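Local atomic coordinates of extracellular ligand-binding receptor (Verminephrobacter eiseniae, PDB entry 4M88), a protein that probably captures an amino acid or similar small solute outside the cytoplasmic membrane and delivers it to an ABC transporter. Residues R122-I132 with P226-S234; A247-P257 with Y343-R351. All coordinates share one frame; numbering follows the deposited sequence.

Contact 1 of 2, residues R122-I132 with P226-S234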
loop_
_atom_site.group_PDB
_atom_site.type_symbol
_atom_site.label_atom_id
_atom_site.label_comp_id
_atom_site.label_asym_id
_atom_site.label_seq_id
_atom_site.Cartn_x
_atom_site.Cartn_y
_atom_site.Cartn_z
ATOM N N ARG A 122 -6.249 1.533 2.158
ATOM C CA ARG A 122 -5.471 0.559 2.920
ATOM C C ARG A 122 -5.356 1.004 4.369
ATOM O O ARG A 122 -5.362 2.206 4.665
ATOM C CB ARG A 122 -4.062 0.414 2.340
ATOM C CG ARG A 122 -3.300 1.742 2.323
ATOM C CD ARG A 122 -1.806 1.519 2.186
ATOM N NE ARG A 122 -1.534 0.530 1.145
ATOM C CZ ARG A 122 -0.568 -0.379 1.217
ATOM N NH1 ARG A 122 -0.382 -1.239 0.219
ATOM N NH2 ARG A 122 0.220 -0.422 2.286
ATOM N N ALA A 123 -5.233 0.036 5.272
ATOM C CA ALA A 123 -4.932 0.349 6.665
ATOM C C ALA A 123 -3.583 1.058 6.726
ATOM O O ALA A 123 -2.721 0.869 5.849
ATOM C CB ALA A 123 -4.898 -0.925 7.501
ATOM N N GLY A 124 -3.384 1.879 7.750
ATOM C CA GLY A 124 -2.137 2.613 7.859
ATOM C C GLY A 124 -0.971 1.782 8.380
ATOM O O GLY A 124 -1.176 0.740 9.010
ATOM N N ASP A 125 0.247 2.247 8.097
ATOM C CA ASP A 125 1.462 1.647 8.636
ATOM C C ASP A 125 1.387 1.521 10.151
ATOM O O ASP A 125 1.901 0.556 10.713
ATOM C CB ASP A 125 2.699 2.475 8.249
ATOM C CG ASP A 125 3.114 2.272 6.798
ATOM O OD1 ASP A 125 2.394 1.558 6.067
ATOM O OD2 ASP A 125 4.156 2.847 6.395
ATOM N N LYS A 126 0.735 2.474 10.818
ATOM C CA LYS A 126 0.715 2.440 12.282
ATOM C C LYS A 126 -0.014 1.206 12.803
ATOM O O LYS A 126 0.469 0.496 13.698
ATOM C CB LYS A 126 0.091 3.717 12.847
ATOM C CG LYS A 126 0.036 3.759 14.371
ATOM C CD LYS A 126 -0.317 5.151 14.878
ATOM C CE LYS A 126 -0.592 5.120 16.377
ATOM N NZ LYS A 126 -0.589 6.492 16.935
ATOM N N GLN A 127 -1.177 0.933 12.228
ATOM C CA GLN A 127 -1.937 -0.231 12.650
ATOM C C GLN A 127 -1.225 -1.508 12.248
ATOM O O GLN A 127 -1.230 -2.485 13.000
ATOM C CB GLN A 127 -3.333 -0.216 12.063
ATOM C CG GLN A 127 -4.245 -1.200 12.773
ATOM C CD GLN A 127 -5.531 -1.429 12.022
ATOM O OE1 GLN A 127 -5.879 -0.675 11.113
ATOM N NE2 GLN A 127 -6.248 -2.477 12.398
ATOM N N GLU A 128 -0.611 -1.518 11.071
ATOM C CA GLU A 128 0.174 -2.687 10.668
ATOM C C GLU A 128 1.341 -2.963 11.620
ATOM O O GLU A 128 1.605 -4.115 11.981
ATOM C CB GLU A 128 0.685 -2.535 9.234
ATOM C CG GLU A 128 -0.453 -2.493 8.220
ATOM C CD GLU A 128 0.007 -2.763 6.796
ATOM O OE1 GLU A 128 1.233 -2.709 6.540
ATOM O OE2 GLU A 128 -0.864 -3.043 5.939
ATOM N N ILE A 129 2.048 -1.909 12.006
ATOM C CA ILE A 129 3.172 -2.038 12.939
ATOM C C ILE A 129 2.722 -2.477 14.338
ATOM O O ILE A 129 3.398 -3.291 14.990
ATOM C CB ILE A 129 3.971 -0.721 13.002
ATOM C CG1 ILE A 129 4.830 -0.577 11.735
ATOM C CG2 ILE A 129 4.864 -0.678 14.228
ATOM C CD1 ILE A 129 5.323 0.850 11.497
ATOM N N GLU A 130 1.587 -1.955 14.803
ATOM C CA GLU A 130 1.051 -2.388 16.094
ATOM C C GLU A 130 0.724 -3.878 16.059
ATOM O O GLU A 130 1.006 -4.610 17.010
ATOM C CB GLU A 130 -0.170 -1.561 16.494
ATOM C CG GLU A 130 0.189 -0.133 16.935
ATOM C CD GLU A 130 -1.022 0.791 17.049
ATOM O OE1 GLU A 130 -2.092 0.473 16.478
ATOM O OE2 GLU A 130 -0.895 1.845 17.711
ATOM N N GLU A 131 0.138 -4.317 14.950
ATOM C CA GLU A 131 -0.161 -5.730 14.733
ATOM C C GLU A 131 1.105 -6.597 14.701
ATOM O O GLU A 131 1.125 -7.689 15.269
ATOM C CB GLU A 131 -0.932 -5.894 13.422
ATOM C CG GLU A 131 -1.327 -7.318 13.110
ATOM C CD GLU A 131 -2.585 -7.750 13.836
ATOM O OE1 GLU A 131 -3.129 -6.941 14.623
ATOM O OE2 GLU A 131 -3.030 -8.897 13.610
ATOM N N ILE A 132 2.149 -6.117 14.030
ATOM C CA ILE A 132 3.418 -6.856 13.977
ATOM C C ILE A 132 3.996 -7.018 15.372
ATOM O O ILE A 132 4.456 -8.104 15.747
ATOM C CB ILE A 132 4.459 -6.141 13.124
ATOM C CG1 ILE A 132 4.214 -6.416 11.660
ATOM C CG2 ILE A 132 5.867 -6.647 13.450
ATOM C CD1 ILE A 132 5.170 -5.686 10.766
ATOM N N PRO A 226 12.868 -14.921 12.070
ATOM C CA PRO A 226 11.702 -14.396 11.344
ATOM C C PRO A 226 11.894 -12.931 10.988
ATOM O O PRO A 226 12.396 -12.155 11.810
ATOM C CB PRO A 226 10.570 -14.531 12.373
ATOM C CG PRO A 226 10.969 -15.721 13.177
ATOM C CD PRO A 226 12.464 -15.614 13.313
ATOM N N LEU A 227 11.503 -12.567 9.769
ATOM C CA LEU A 227 11.558 -11.188 9.317
ATOM C C LEU A 227 10.116 -10.772 9.084
ATOM O O LEU A 227 9.282 -11.596 8.679
ATOM C CB LEU A 227 12.350 -11.091 8.012
ATOM C CG LEU A 227 13.721 -11.764 7.984
ATOM C CD1 LEU A 227 14.354 -11.581 6.592
ATOM C CD2 LEU A 227 14.643 -11.205 9.065
ATOM N N PHE A 228 9.795 -9.521 9.379
ATOM C CA PHE A 228 8.429 -9.044 9.206
ATOM C C PHE A 228 8.451 -7.814 8.319
ATOM O O PHE A 228 9.323 -6.951 8.456
ATOM C CB PHE A 228 7.792 -8.676 10.546
ATOM C CG PHE A 228 7.966 -9.723 11.608
ATOM C CD1 PHE A 228 7.247 -10.903 11.556
ATOM C CD2 PHE A 228 8.843 -9.515 12.662
ATOM C CE1 PHE A 228 7.408 -11.873 12.542
ATOM C CE2 PHE A 228 9.010 -10.477 13.649
ATOM C CZ PHE A 228 8.291 -11.654 13.584
ATOM N N VAL A 229 7.502 -7.739 7.398
ATOM C CA VAL A 229 7.434 -6.595 6.502
ATOM C C VAL A 229 6.000 -6.129 6.391
ATOM O O VAL A 229 5.071 -6.890 6.665
ATOM C CB VAL A 229 7.965 -6.930 5.089
ATOM C CG1 VAL A 229 9.394 -7.434 5.160
ATOM C CG2 VAL A 229 7.068 -7.953 4.410
ATOM N N LEU A 230 5.819 -4.871 5.993
ATOM C CA LEU A 230 4.487 -4.307 5.833
ATOM C C LEU A 230 3.961 -4.566 4.426
ATOM O O LEU A 230 4.607 -5.259 3.634
ATOM C CB LEU A 230 4.514 -2.805 6.127
ATOM C CG LEU A 230 5.099 -2.418 7.487
ATOM C CD1 LEU A 230 5.021 -0.903 7.699
ATOM C CD2 LEU A 230 4.368 -3.143 8.594
ATOM N N SER A 231 2.796 -3.999 4.120
ATOM C CA SER A 231 2.085 -4.285 2.873
ATOM C C SER A 231 2.729 -3.692 1.619
ATOM O O SER A 231 2.064 -2.963 0.881
ATOM C CB SER A 231 0.651 -3.766 2.964
ATOM O OG SER A 231 -0.114 -4.533 3.865
ATOM N N TYR A 232 3.993 -4.019 1.349
ATOM C CA TYR A 232 4.683 -3.391 0.206
ATOM C C TYR A 232 5.443 -4.319 -0.739
ATOM O O TYR A 232 6.056 -3.858 -1.708
ATOM C CB TYR A 232 5.591 -2.267 0.701
ATOM C CG TYR A 232 4.780 -1.240 1.441
ATOM C CD1 TYR A 232 3.827 -0.490 0.772
ATOM C CD2 TYR A 232 4.916 -1.068 2.812
ATOM C CE1 TYR A 232 3.045 0.431 1.439
ATOM C CE2 TYR A 232 4.139 -0.140 3.491
ATOM C CZ TYR A 232 3.207 0.598 2.799
ATOM O OH TYR A 232 2.433 1.517 3.469
ATOM N N VAL A 233 5.405 -5.615 -0.462
ATOM C CA VAL A 233 6.067 -6.591 -1.325
ATOM C C VAL A 233 5.174 -7.813 -1.482
ATOM O O VAL A 233 4.298 -8.049 -0.644
ATOM C CB VAL A 233 7.435 -7.026 -0.753
ATOM C CG1 VAL A 233 8.413 -5.880 -0.779
ATOM C CG2 VAL A 233 7.280 -7.567 0.655
ATOM N N SER A 234 5.377 -8.574 -2.558
ATOM C CA SER A 234 4.679 -9.844 -2.741
ATOM C C SER A 234 5.631 -10.959 -2.338
ATOM O O SER A 234 6.848 -10.775 -2.358
ATOM C CB SER A 234 4.226 -10.036 -4.194
ATOM O OG SER A 234 5.334 -10.260 -5.057
#
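Arg122 sets CG between its backbone N and carbonyl carbon (chi1 58°) and bends again at chi3, which carries its guanidinium to Ser231 and Tyr232. Glu128 instead runs out straight beyond CG and brings its carboxylate down from helix 125-138 onto the same turn. Arg122 NH1 bonds Ser231 O at 3.1 Å, the acceptor lying in the guanidinium plane and the donor in the carbonyl plane; NH2 adds a weak second bond to that oxygen. Glu128 OE1 receives Ser231 N at 3.2 Å on its syn side, and Glu128 OE2 stands 2.7 Å from Ser231 OG, whose one proton also has Val253 O, its stronger partner, within reach. Ser231 centres an inverse gamma turn, its amide held by Glu128 and its carbonyl by Arg122. Tyr232 OH donates to the syn lone pair of Asp125 OD1 at 2.6 Å, while NH2 of Arg122 approaches Tyr232 CE1 obliquely, the guanidinium and ring planes 16° apart. A phenylalanine in place of Tyr232 would probably leave Asp125 OD1 and the backbone N of Gly106 without the hydroxyl that now joins them. Leu230 spans the polar and apolar parts: CD1 lies against Asp125 CG and Ile129 CG1, and farther along the helix CD2 presses on Ile132 CD1 at a tight 3.4 Å. Ile132 also slides past Phe228, reaching its CB. Residues 122-124 lead from one lobe's sheet into helix 125-138 of the other, as at a crossover of the leucine-binding protein family; Asp125 OD2 hydrogen-bonds a glycerol, probably from the crystallisation liquor, which may mark the interlobe cleft. Arg122 also forms a salt bridge to Glu290, which would probably balance its buried charge and help fix the guanidinium against the turn.

Contact 2 of 2, residues A247-P257 with Y343-R351; sequences ARGVGIVQAFP and YVNIGVIGR
Gly347 O is gripped twice: Ile252 N bonds it at 2.7 Å, and Gly251 CA makes a short CA-H...O contact to it. The two belong to an antiparallel pair, strands 250-254 and 345-349, where the mixed sheet of one lobe of this periplasmic binding protein fold changes from parallel to antiparallel. Ile252 with Gly347 and Gln254 with Asn345 are hydrogen-bonded pairs, each joined by two backbone bonds; the non-hydrogen-bonded pair Val253 with Ile346 lies between them, and a second, Gly251 with Val348, follows on the side of the turn. At that end a type II turn, Ala247 to Val250, places Gly249 at a positive phi of 92°, where a side chain would be jammed against the preceding carbonyl. Its N-H reaches Ile349 O at 2.8 Å, nearly straight, and Ile349 N answers to Val250 O. Ile349, the most covered residue, points CD1 among Ala247 CB, Val250 CB and Ile252 CD1, on the face that also carries Gln254; Ala247 ends helix 235-247, whose Ile238 also touches Ala247 and Val250. The other face is built by Val253, whose CG1 meets Val344 CG1 at a tight 3.4 Å and whose CG2 lies against Ile346 CG1, with helix 125-138 packed on it. Gln254 bends at chi2 and takes its amide away to Glu286 and Tyr357. Tyr343, with CG anti to the backbone N (chi1 -179°), lays its ring alongside residues 255-257: CD2 approaches Ala255 O at 3.4 Å. Asn345 ND2 donates to Tyr343 OH, which lies close to the Asn345 amide plane. One water donates to both Ala255 O and Tyr343 O, and another bonds Phe256 O while lying 2.8 Å from Tyr343 OH, in the plane of the ring at its edge.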
loop_
_atom_site.group_PDB
_atom_site.type_symbol
_atom_site.label_atom_id
_atom_site.label_comp_id
_atom_site.label_asym_id
_atom_site.label_seq_id
_atom_site.Cartn_x
_atom_site.Cartn_y
_atom_site.Cartn_z
ATOM N N ALA A 247 12.974 -17.141 1.820
ATOM C CA ALA A 247 11.688 -16.466 1.963
ATOM C C ALA A 247 10.855 -17.044 3.098
ATOM O O ALA A 247 10.045 -16.328 3.703
ATOM C CB ALA A 247 10.901 -16.519 0.646
ATOM N N ARG A 248 11.030 -18.333 3.374
ATOM C CA ARG A 248 10.224 -18.985 4.404
ATOM C C ARG A 248 10.437 -18.286 5.738
ATOM O O ARG A 248 11.556 -17.900 6.082
ATOM C CB ARG A 248 10.528 -20.485 4.510
ATOM C CG ARG A 248 11.946 -20.796 4.895
ATOM C CD ARG A 248 12.339 -22.209 4.517
ATOM N NE ARG A 248 13.700 -22.497 4.955
ATOM C CZ ARG A 248 14.375 -23.600 4.643
ATOM N NH1 ARG A 248 13.820 -24.532 3.878
ATOM N NH2 ARG A 248 15.609 -23.765 5.099
ATOM N N GLY A 249 9.355 -18.076 6.475
ATOM C CA GLY A 249 9.477 -17.429 7.765
ATOM C C GLY A 249 9.315 -15.922 7.712
ATOM O O GLY A 249 9.276 -15.269 8.758
ATOM N N VAL A 250 9.235 -15.356 6.509
ATOM C CA VAL A 250 8.935 -13.934 6.388
ATOM C C VAL A 250 7.439 -13.715 6.579
ATOM O O VAL A 250 6.623 -14.334 5.892
ATOM C CB VAL A 250 9.339 -13.376 5.015
ATOM C CG1 VAL A 250 8.828 -11.938 4.847
ATOM C CG2 VAL A 250 10.849 -13.451 4.839
ATOM N N GLY A 251 7.079 -12.844 7.515
ATOM C CA GLY A 251 5.690 -12.459 7.682
ATOM C C GLY A 251 5.396 -11.168 6.943
ATOM O O GLY A 251 6.162 -10.208 7.039
ATOM N N ILE A 252 4.298 -11.146 6.193
ATOM C CA ILE A 252 3.898 -9.963 5.443
ATOM C C ILE A 252 2.553 -9.498 5.985
ATOM O O ILE A 252 1.583 -10.254 5.973
ATOM C CB ILE A 252 3.732 -10.266 3.940
ATOM C CG1 ILE A 252 5.002 -10.884 3.361
ATOM C CG2 ILE A 252 3.356 -8.996 3.172
ATOM C CD1 ILE A 252 4.816 -11.413 1.943
ATOM N N VAL A 253 2.493 -8.268 6.479
ATOM C CA VAL A 253 1.218 -7.733 6.957
ATOM C C VAL A 253 0.431 -7.298 5.739
ATOM O O VAL A 253 0.913 -6.486 4.940
ATOM C CB VAL A 253 1.409 -6.525 7.858
ATOM C CG1 VAL A 253 0.085 -6.126 8.468
ATOM C CG2 VAL A 253 2.360 -6.869 8.940
ATOM N N GLN A 254 -0.772 -7.838 5.583
ATOM C CA GLN A 254 -1.590 -7.539 4.408
ATOM C C GLN A 254 -2.686 -6.555 4.753
ATOM O O GLN A 254 -3.312 -6.667 5.805
ATOM C CB GLN A 254 -2.224 -8.812 3.856
ATOM C CG GLN A 254 -1.231 -9.898 3.483
ATOM C CD GLN A 254 -0.459 -9.605 2.204
ATOM O OE1 GLN A 254 -0.204 -8.446 1.850
ATOM N NE2 GLN A 254 -0.075 -10.666 1.504
ATOM N N ALA A 255 -2.926 -5.592 3.863
ATOM C CA ALA A 255 -3.984 -4.610 4.074
ATOM C C ALA A 255 -5.245 -5.017 3.324
ATOM O O ALA A 255 -6.289 -4.371 3.451
ATOM C CB ALA A 255 -3.530 -3.221 3.613
ATOM N N PHE A 256 -5.145 -6.097 2.558
ATOM C CA PHE A 256 -6.254 -6.546 1.721
ATOM C C PHE A 256 -6.288 -8.063 1.760
ATOM O O PHE A 256 -5.271 -8.686 2.101
ATOM C CB PHE A 256 -6.019 -6.086 0.277
ATOM C CG PHE A 256 -5.896 -4.605 0.130
ATOM C CD1 PHE A 256 -7.025 -3.800 0.194
ATOM C CD2 PHE A 256 -4.652 -4.007 -0.061
ATOM C CE1 PHE A 256 -6.928 -2.425 0.059
ATOM C CE2 PHE A 256 -4.546 -2.632 -0.195
ATOM C CZ PHE A 256 -5.689 -1.839 -0.136
ATOM N N PRO A 257 -7.438 -8.669 1.397
ATOM C CA PRO A 257 -7.485 -10.135 1.274
ATOM C C PRO A 257 -6.453 -10.603 0.262
ATOM O O PRO A 257 -6.000 -9.820 -0.575
ATOM C CB PRO A 257 -8.900 -10.400 0.741
ATOM C CG PRO A 257 -9.710 -9.216 1.212
ATOM C CD PRO A 257 -8.751 -8.047 1.129
ATOM N N TYR A 343 -8.666 -3.202 8.247
ATOM C CA TYR A 343 -8.308 -4.584 7.922
ATOM C C TYR A 343 -6.789 -4.767 7.944
ATOM O O TYR A 343 -6.066 -4.117 7.207
ATOM C CB TYR A 343 -8.862 -4.981 6.542
ATOM C CG TYR A 343 -8.552 -6.412 6.123
ATOM C CD1 TYR A 343 -9.523 -7.400 6.191
ATOM C CD2 TYR A 343 -7.289 -6.768 5.648
ATOM C CE1 TYR A 343 -9.244 -8.708 5.810
ATOM C CE2 TYR A 343 -7.001 -8.070 5.271
ATOM C CZ TYR A 343 -7.985 -9.031 5.344
ATOM O OH TYR A 343 -7.694 -10.328 4.971
ATOM N N VAL A 344 -6.310 -5.678 8.784
ATOM C CA VAL A 344 -4.896 -6.030 8.784
ATOM C C VAL A 344 -4.803 -7.535 9.023
ATOM O O VAL A 344 -5.461 -8.063 9.911
ATOM C CB VAL A 344 -4.130 -5.259 9.885
ATOM C CG1 VAL A 344 -2.848 -5.962 10.220
ATOM C CG2 VAL A 344 -3.857 -3.814 9.466
ATOM N N ASN A 345 -4.010 -8.234 8.218
ATOM C CA ASN A 345 -3.944 -9.685 8.336
ATOM C C ASN A 345 -2.516 -10.128 8.037
ATOM O O ASN A 345 -1.977 -9.839 6.970
ATOM C CB ASN A 345 -4.924 -10.328 7.347
ATOM C CG ASN A 345 -5.160 -11.809 7.617
ATOM O OD1 ASN A 345 -4.554 -12.404 8.508
ATOM N ND2 ASN A 345 -6.058 -12.406 6.845
ATOM N N ILE A 346 -1.889 -10.814 8.983
ATOM C CA ILE A 346 -0.499 -11.188 8.772
ATOM C C ILE A 346 -0.407 -12.543 8.107
ATOM O O ILE A 346 -0.936 -13.529 8.625
ATOM C CB ILE A 346 0.271 -11.248 10.089
ATOM C CG1 ILE A 346 0.229 -9.892 10.785
ATOM C CG2 ILE A 346 1.706 -11.673 9.833
ATOM C CD1 ILE A 346 0.933 -9.890 12.116
ATOM N N GLY A 347 0.254 -12.586 6.954
ATOM C CA GLY A 347 0.535 -13.848 6.293
ATOM C C GLY A 347 1.972 -14.236 6.581
ATOM O O GLY A 347 2.809 -13.365 6.809
ATOM N N VAL A 348 2.269 -15.533 6.601
ATOM C CA VAL A 348 3.654 -15.957 6.754
ATOM C C VAL A 348 4.001 -16.877 5.608
ATOM O O VAL A 348 3.214 -17.775 5.271
ATOM C CB VAL A 348 3.881 -16.690 8.092
ATOM C CG1 VAL A 348 5.354 -17.090 8.240
ATOM C CG2 VAL A 348 3.438 -15.811 9.263
ATOM N N ILE A 349 5.149 -16.645 4.980
ATOM C CA ILE A 349 5.595 -17.521 3.896
ATOM C C ILE A 349 6.034 -18.874 4.458
ATOM O O ILE A 349 6.941 -18.954 5.295
ATOM C CB ILE A 349 6.719 -16.882 3.068
ATOM C CG1 ILE A 349 6.256 -15.536 2.489
ATOM C CG2 ILE A 349 7.148 -17.812 1.921
ATOM C CD1 ILE A 349 7.332 -14.820 1.667
ATOM N N GLY A 350 5.362 -19.941 4.025
ATOM C CA GLY A 350 5.639 -21.262 4.561
ATOM C C GLY A 350 6.845 -21.900 3.908
ATOM O O GLY A 350 7.473 -21.304 3.027
ATOM N N ARG A 351 7.175 -23.113 4.345
ATOM C CA ARG A 351 8.308 -23.843 3.781
ATOM C C ARG A 351 8.063 -24.204 2.323
ATOM O O ARG A 351 9.003 -24.532 1.595
ATOM C CB ARG A 351 8.585 -25.114 4.578
ATOM C CG ARG A 351 9.014 -24.884 5.999
ATOM C CD ARG A 351 9.125 -26.215 6.707
ATOM N NE ARG A 351 9.380 -26.049 8.133
ATOM C CZ ARG A 351 9.283 -27.027 9.028
ATOM N NH1 ARG A 351 8.927 -28.251 8.649
ATOM N NH2 ARG A 351 9.536 -26.779 10.307
HETATM O O HOH W 1 11.761 -24.671 2.160
HETATM O O HOH W 2 -6.744 -2.435 5.054
HETATM O O HOH W 3 -5.297 -11.114 3.654
#

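Contact 1 is wholly buried near the centre of the chain, whereas contact 2 runs from that interior out to the exposed arginines Arg248 and Arg351. Both serve one sheet: strands 227-229 and 250-254 are neighbours in it, and Gly251 N bonds Leu227 O. Contact 1 sets a helix and a lobe crossover on this sheet through charged side chains at the turn and apolar ones farther along the helix; contact 2 extends the sheet by backbone bonds, with apolar groups on both faces and waters toward its ends. Ser231 OG probably bonds Val253 O; Ile132 touches Phe228 in contact 1 and Val253 of contact 2, so helix 125-138 meets both strands.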